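Local coordinates for protein AA10A (Thermobifida fusca, PDB 5UIZ) that binds copper and, as a lytic polysaccharide monooxygenase of the AA10 family, probably cleaves cellulose or related polysaccharides by oxidation, at residues 156-160 and 161-165; 52-55 and 56-59; 99-102 and 103-106. All coordinates share one frame; numbering follows the deposited sequence.

Contact 1. Residues 156-160 and 161-165; sequences QGFDP and TTQPL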
loop_
_atom_site.group_PDB
_atom_site.type_symbol
_atom_site.label_atom_id
_atom_site.label_comp_id
_atom_site.label_asym_id
_atom_site.label_seq_id
_atom_site.Cartn_x
_atom_site.Cartn_y
_atom_site.Cartn_z
ATOM N N GLN A 156 13.931 -1.621 11.023
ATOM C CA GLN A 156 13.780 -1.611 12.486
ATOM C C GLN A 156 14.197 -0.260 13.063
ATOM O O GLN A 156 15.201 0.258 12.667
ATOM C CB GLN A 156 14.605 -2.718 13.177
ATOM C CG GLN A 156 14.104 -2.993 14.611
ATOM C CD GLN A 156 12.658 -3.554 14.651
ATOM O OE1 GLN A 156 12.162 -4.135 13.683
ATOM N NE2 GLN A 156 11.975 -3.358 15.781
ATOM N N GLY A 157 13.403 0.292 13.993
ATOM C CA GLY A 157 13.582 1.656 14.486
ATOM C C GLY A 157 12.543 2.616 13.884
ATOM O O GLY A 157 12.227 3.620 14.469
ATOM N N PHE A 158 12.052 2.343 12.681
ATOM C CA PHE A 158 11.046 3.187 12.096
ATOM C C PHE A 158 9.731 3.120 12.867
ATOM O O PHE A 158 9.271 2.032 13.227
ATOM C CB PHE A 158 10.799 2.778 10.635
ATOM C CG PHE A 158 9.829 3.685 9.928
ATOM C CD1 PHE A 158 10.223 4.937 9.514
ATOM C CD2 PHE A 158 8.525 3.320 9.739
ATOM C CE1 PHE A 158 9.350 5.792 8.832
ATOM C CE2 PHE A 158 7.639 4.189 9.093
ATOM C CZ PHE A 158 8.073 5.423 8.651
ATOM N N ASP A 159 9.119 4.280 13.118
ATOM C CA ASP A 159 7.851 4.329 13.840
ATOM C C ASP A 159 6.740 4.988 12.994
ATOM O O ASP A 159 6.640 6.223 12.946
ATOM C CB ASP A 159 8.041 5.033 15.193
ATOM C CG ASP A 159 6.733 5.198 15.981
ATOM O OD1 ASP A 159 5.657 4.655 15.650
ATOM O OD2 ASP A 159 6.778 5.953 16.944
ATOM N N PRO A 160 5.891 4.163 12.349
ATOM C CA PRO A 160 4.834 4.670 11.475
ATOM C C PRO A 160 3.760 5.523 12.145
ATOM O O PRO A 160 3.092 6.266 11.438
ATOM C CB PRO A 160 4.213 3.414 10.880
ATOM C CG PRO A 160 5.222 2.331 11.106
ATOM C CD PRO A 160 5.852 2.685 12.401
ATOM N N THR A 161 3.665 5.475 13.475
ATOM C CA THR A 161 2.718 6.290 14.187
ATOM C C THR A 161 3.206 7.691 14.330
ATOM O O THR A 161 2.379 8.529 14.605
ATOM C CB THR A 161 2.311 5.738 15.581
ATOM O OG1 THR A 161 3.403 5.873 16.479
ATOM C CG2 THR A 161 1.896 4.304 15.520
ATOM N N THR A 162 4.496 7.965 14.145
ATOM C CA THR A 162 5.049 9.319 14.312
ATOM C C THR A 162 5.865 9.849 13.150
ATOM O O THR A 162 6.242 11.024 13.166
ATOM C CB THR A 162 5.995 9.451 15.538
ATOM O OG1 THR A 162 7.107 8.559 15.400
ATOM C CG2 THR A 162 5.319 9.068 16.755
ATOM N N GLN A 163 6.106 9.035 12.138
ATOM C CA GLN A 163 7.096 9.383 11.113
ATOM C C GLN A 163 6.500 9.084 9.781
ATOM O O GLN A 163 5.927 8.026 9.585
ATOM C CB GLN A 163 8.362 8.504 11.172
ATOM C CG GLN A 163 9.229 8.627 12.411
ATOM C CD GLN A 163 10.450 7.721 12.269
ATOM O OE1 GLN A 163 10.522 6.603 12.844
ATOM N NE2 GLN A 163 11.411 8.190 11.452
ATOM N N PRO A 164 6.654 10.011 8.858
ATOM C CA PRO A 164 6.235 9.748 7.496
ATOM C C PRO A 164 7.098 8.717 6.794
ATOM O O PRO A 164 8.270 8.566 7.090
ATOM C CB PRO A 164 6.374 11.118 6.820
ATOM C CG PRO A 164 7.368 11.869 7.614
ATOM C CD PRO A 164 7.296 11.333 9.005
ATOM N N LEU A 165 6.503 8.046 5.827
ATOM C CA LEU A 165 7.192 7.059 5.069
ATOM C C LEU A 165 8.143 7.703 4.077
ATOM O O LEU A 165 7.727 8.528 3.301
ATOM C CB LEU A 165 6.186 6.149 4.376
ATOM C CG LEU A 165 6.856 4.926 3.710
ATOM C CD1 LEU A 165 7.476 4.018 4.755
ATOM C CD2 LEU A 165 5.845 4.135 2.859
HETATM O O HOH W 1 12.279 6.224 14.664
HETATM O O HOH W 2 3.843 6.598 8.754
#
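D159 and T161 are joined by a short hydrogen bond, T161 OG1 donating to D159 OD1 over 2.7 Å on the syn side of the carboxylate. The same oxygen takes a second bond, from T161 N at 3.1 Å, which arrives from above the carboxylate plane and from the same face as the hydroxyl. In D159, CG lies anti to the backbone N (chi1 177°), which carries OD1 to T161. The backbone adds a further bond, T162 N to D159 O at 3.0 Å, which closes a turn round P160 and T161. T162 OG1 lies 3.0 Å from D159 OD2, at most a weak bond. Replacing D159 by alanine removes the carboxylate and would probably leave the T161 hydroxyl and amide without their shared acceptor, the hydroxyl freer to turn.

Q163 reaches back along an extended chain: its OE1 accepts from D159 N at 2.7 Å, a fairly straight bond (159°) whose donor is tilted out of the amide plane. One water donates to both P160 O and Q163 O, joining the two limbs. Outward from these bonds, the F158 ring and the Q163 amide slide past each other with planes 41° apart. F158 CE1 rests 3.7 Å from Q163 CB, while P164 O stands at the ring edge. F158 CZ reaches L165 CD1 at 4.2 Å, and P160 and L165 both pack on V199 of strand 198-206. The combination of side-chain and main-chain bonds from one aspartate is an Asx turn merged with a beta turn, set in the loop joining strands 146-154 and 170-175.

Contact 2. Residues 52-55 and 56-59; sequences LRWG and HDHL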
loop_
_atom_site.group_PDB
_atom_site.type_symbol
_atom_site.label_atom_id
_atom_site.label_comp_id
_atom_site.label_asym_id
_atom_site.label_seq_id
_atom_site.Cartn_x
_atom_site.Cartn_y
_atom_site.Cartn_z
ATOM N N LEU A 52 -12.927 -2.035 3.023
ATOM C CA LEU A 52 -13.402 -3.295 3.529
ATOM C C LEU A 52 -14.020 -3.133 4.925
ATOM O O LEU A 52 -15.079 -3.654 5.171
ATOM C CB LEU A 52 -12.206 -4.242 3.595
ATOM C CG LEU A 52 -12.477 -5.722 3.658
ATOM C CD1 LEU A 52 -13.177 -6.165 2.380
ATOM C CD2 LEU A 52 -11.116 -6.389 3.827
ATOM N N ARG A 53 -13.365 -2.420 5.829
ATOM C CA ARG A 53 -13.868 -2.359 7.190
ATOM C C ARG A 53 -15.024 -1.377 7.345
ATOM O O ARG A 53 -15.881 -1.634 8.155
ATOM C CB ARG A 53 -12.776 -2.115 8.226
ATOM C CG ARG A 53 -11.725 -3.186 8.209
ATOM C CD ARG A 53 -10.733 -3.018 9.350
ATOM N NE ARG A 53 -10.003 -1.765 9.311
ATOM C CZ ARG A 53 -8.922 -1.506 8.572
ATOM N NH1 ARG A 53 -8.357 -2.415 7.802
ATOM N NH2 ARG A 53 -8.386 -0.296 8.624
ATOM N N TRP A 54 -15.067 -0.318 6.529
ATOM C CA TRP A 54 -15.971 0.797 6.761
ATOM C C TRP A 54 -16.797 1.222 5.588
ATOM O O TRP A 54 -17.610 2.154 5.714
ATOM C CB TRP A 54 -15.177 1.990 7.345
ATOM C CG TRP A 54 -14.558 1.693 8.685
ATOM C CD1 TRP A 54 -13.249 1.351 8.916
ATOM C CD2 TRP A 54 -15.186 1.750 9.972
ATOM N NE1 TRP A 54 -13.031 1.169 10.244
ATOM C CE2 TRP A 54 -14.208 1.407 10.925
ATOM C CE3 TRP A 54 -16.484 2.059 10.413
ATOM C CZ2 TRP A 54 -14.479 1.354 12.278
ATOM C CZ3 TRP A 54 -16.757 2.003 11.762
ATOM C CH2 TRP A 54 -15.769 1.637 12.684
ATOM N N GLY A 55 -16.696 0.525 4.471
ATOM C CA GLY A 55 -17.442 0.920 3.253
ATOM C C GLY A 55 -18.974 0.893 3.428
ATOM O O GLY A 55 -19.726 1.604 2.755
ATOM N N HIS A 56 -19.418 0.045 4.339
ATOM C CA HIS A 56 -20.820 -0.178 4.589
ATOM C C HIS A 56 -21.302 0.777 5.667
ATOM O O HIS A 56 -22.476 0.794 5.961
ATOM C CB HIS A 56 -21.009 -1.591 5.107
ATOM C CG HIS A 56 -20.469 -1.785 6.479
ATOM N ND1 HIS A 56 -19.120 -1.849 6.747
ATOM C CD2 HIS A 56 -21.096 -1.899 7.674
ATOM C CE1 HIS A 56 -18.940 -2.016 8.047
ATOM N NE2 HIS A 56 -20.121 -2.032 8.633
ATOM N N ASP A 57 -20.393 1.549 6.252
ATOM C CA ASP A 57 -20.709 2.420 7.347
ATOM C C ASP A 57 -19.748 3.594 7.387
ATOM O O ASP A 57 -19.143 3.883 8.428
ATOM C CB ASP A 57 -20.618 1.648 8.647
ATOM C CG ASP A 57 -21.311 2.354 9.788
ATOM O OD1 ASP A 57 -22.114 3.310 9.540
ATOM O OD2 ASP A 57 -21.010 1.968 10.938
ATOM N N HIS A 58 -19.653 4.271 6.256
ATOM C CA HIS A 58 -18.552 5.196 6.006
ATOM C C HIS A 58 -18.704 6.564 6.701
ATOM O O HIS A 58 -17.762 7.351 6.735
ATOM C CB HIS A 58 -18.256 5.317 4.503
ATOM C CG HIS A 58 -19.137 6.271 3.756
ATOM N ND1 HIS A 58 -20.383 5.925 3.287
ATOM C CD2 HIS A 58 -18.943 7.567 3.399
ATOM C CE1 HIS A 58 -20.914 6.962 2.659
ATOM N NE2 HIS A 58 -20.045 7.960 2.683
ATOM N N LEU A 59 -19.873 6.834 7.253
ATOM C CA LEU A 59 -20.112 8.119 7.904
ATOM C C LEU A 59 -20.234 7.942 9.409
ATOM O O LEU A 59 -20.571 8.889 10.093
ATOM C CB LEU A 59 -21.355 8.782 7.293
ATOM C CG LEU A 59 -21.240 9.201 5.809
ATOM C CD1 LEU A 59 -22.552 9.655 5.219
ATOM C CD2 LEU A 59 -20.150 10.244 5.555
#
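H56 turns its imidazole back over the end of helix 46-54, where the ring edge meets R53 O, with H56 CE1 3.1 Å from that oxygen and the oxygen lying in the ring plane. The return is made possible by a chi1 of 70°, which places CG between the backbone N and the carbonyl carbon. One face of the same ring is covered by D57 CB, 3.6 Å above its plane and offset toward the rim.

D57 follows, and its amide closes a type I beta turn running from W54: D57 N donates to W54 O at 2.9 Å, with an angle of 156° at the hydrogen. D57 O approaches the edge of the indole, 3.8 Å from W54 CE3, whereas the carboxylate looks onward, OD2 bonding to N60 ND2. The indole packs against the neighbouring helices, on M63, E66, C70 and W74, and its NE1 bonds to D67, the carboxylate that also forms a salt bridge with R53.

At H58, CB sits 3.4 Å from W54 O, so this one carbonyl is approached by both the D57 amide and the H58 methylene. The imidazole of H58 leads away from the turn, meeting W82 edge-to-face and W74 with inclined planes. Chemically, as at the C-terminal end of helices generally, carbonyls here are taken up by partners beyond the helix: W54 O receives the D57 amide, and R53 O lies against the imidazole edge of H56, a close contact that is not counted as a hydrogen bond.

Contact 3. Residues 99-102 and 103-106; sequences ALPD and GQLC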
loop_
_atom_site.group_PDB
_atom_site.type_symbol
_atom_site.label_atom_id
_atom_site.label_comp_id
_atom_site.label_asym_id
_atom_site.label_seq_id
_atom_site.Cartn_x
_atom_site.Cartn_y
_atom_site.Cartn_z
ATOM N N ALA A 99 9.040 9.870 -8.962
ATOM C CA ALA A 99 7.619 10.031 -8.948
ATOM C C ALA A 99 7.039 10.201 -7.548
ATOM O O ALA A 99 6.004 10.802 -7.427
ATOM C CB ALA A 99 6.925 8.902 -9.653
ATOM N N LEU A 100 7.690 9.676 -6.528
ATOM C CA LEU A 100 7.130 9.610 -5.167
ATOM C C LEU A 100 8.082 10.352 -4.247
ATOM O O LEU A 100 9.032 9.759 -3.755
ATOM C CB LEU A 100 7.046 8.140 -4.728
ATOM C CG LEU A 100 5.747 7.396 -5.074
ATOM C CD1 LEU A 100 5.318 7.471 -6.509
ATOM C CD2 LEU A 100 5.919 5.929 -4.714
ATOM N N PRO A 101 7.861 11.659 -4.033
ATOM C CA PRO A 101 8.651 12.328 -3.017
ATOM C C PRO A 101 8.505 11.694 -1.630
ATOM O O PRO A 101 7.440 11.090 -1.304
ATOM C CB PRO A 101 8.056 13.730 -2.995
ATOM C CG PRO A 101 7.494 13.938 -4.326
ATOM C CD PRO A 101 6.974 12.592 -4.738
ATOM N N ASP A 102 9.532 11.861 -0.797
ATOM C CA ASP A 102 9.416 11.396 0.580
ATOM C C ASP A 102 8.122 11.923 1.240
ATOM O O ASP A 102 7.702 13.090 1.039
ATOM C CB ASP A 102 10.617 11.805 1.399
ATOM C CG ASP A 102 11.831 10.943 1.133
ATOM O OD1 ASP A 102 11.725 9.746 0.695
ATOM O OD2 ASP A 102 12.917 11.472 1.401
ATOM N N GLY A 103 7.454 11.029 1.960
ATOM C CA GLY A 103 6.259 11.388 2.632
ATOM C C GLY A 103 5.055 11.348 1.738
ATOM O O GLY A 103 3.960 11.605 2.222
ATOM N N GLN A 104 5.232 11.001 0.460
ATOM C CA GLN A 104 4.109 10.836 -0.436
ATOM C C GLN A 104 4.134 9.525 -1.114
ATOM O O GLN A 104 3.586 9.409 -2.190
ATOM C CB GLN A 104 4.074 11.935 -1.499
ATOM C CG GLN A 104 4.116 13.365 -0.963
ATOM C CD GLN A 104 4.103 14.371 -2.092
ATOM O OE1 GLN A 104 4.040 14.009 -3.292
ATOM N NE2 GLN A 104 4.096 15.632 -1.738
ATOM N N LEU A 105 4.766 8.541 -0.514
ATOM C CA LEU A 105 4.839 7.230 -1.131
ATOM C C LEU A 105 3.499 6.569 -1.158
ATOM O O LEU A 105 3.064 6.063 -2.234
ATOM C CB LEU A 105 5.830 6.315 -0.425
ATOM C CG LEU A 105 7.298 6.501 -0.775
ATOM C CD1 LEU A 105 7.790 7.850 -0.238
ATOM C CD2 LEU A 105 8.134 5.398 -0.175
ATOM N N CYS A 106 2.822 6.568 -0.004
ATOM C CA CYS A 106 1.562 5.836 0.093
ATOM C C CYS A 106 0.476 6.442 -0.761
ATOM O O CYS A 106 -0.424 5.709 -1.220
ATOM C CB CYS A 106 1.112 5.703 1.546
ATOM S SG CYS A 106 2.370 4.789 2.522
#
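P101 O accepts from Q104 N at 2.8 Å, the one hydrogen bond that closes this type II beta turn. The bond is moderately bent (148° at the hydrogen). The same oxygen is lined by carbon: Q104 CB lies 3.5 Å from P101 O, and the L105 methyl CD1 approaches it at 3.4 Å.

G103 takes the third position of the turn with a phi of 83°, where a beta carbon would collide with D102 O, which explains the glycine of a type II turn. In Q104, CG is anti to the carbonyl carbon (chi1 -53°), and from there the extended chain runs back across the proline at a slant, setting Q104 OE1 3.6 Å from P101 CD. Beneath the turn, L100 and L105 meet as apolar partners, with CD2 of L100 4.2 Å from CG of L105, and both also pack on F201 of strand 198-206.

W167 holds the 99-102 side at two points: its indole NE1 bonds to L100 O and its backbone N to D102 OD1. Further along, C106 leaves the turn to form its disulfide with C216. The chemistry is therefore divided: a single backbone bond and a glycine set the shape of the bend, buried leucines anchor its base, and D102 OD1 is engaged by W167 N of a neighbouring loop.

Read from the N terminus, the three contacts come in series, each a local reversal, and none nests within or crosses another. Contact 2 comes first, turning the chain out of helix 46-54 on the way to helix 63-66. Contact 3 closes the bend after helix 96-99, and contact 1 makes a turn within the loop between strands 146-154 and 170-175. Contacts 1 and 3 touch: L165 O lies 2.9 Å from G103 N, a probable hydrogen bond, and L165 packs against C106. Both also rest on strand 198-206, so two loops are tied to one strand. Contact 2 stands apart among the helices, its centre about 26 Å from that of contact 3.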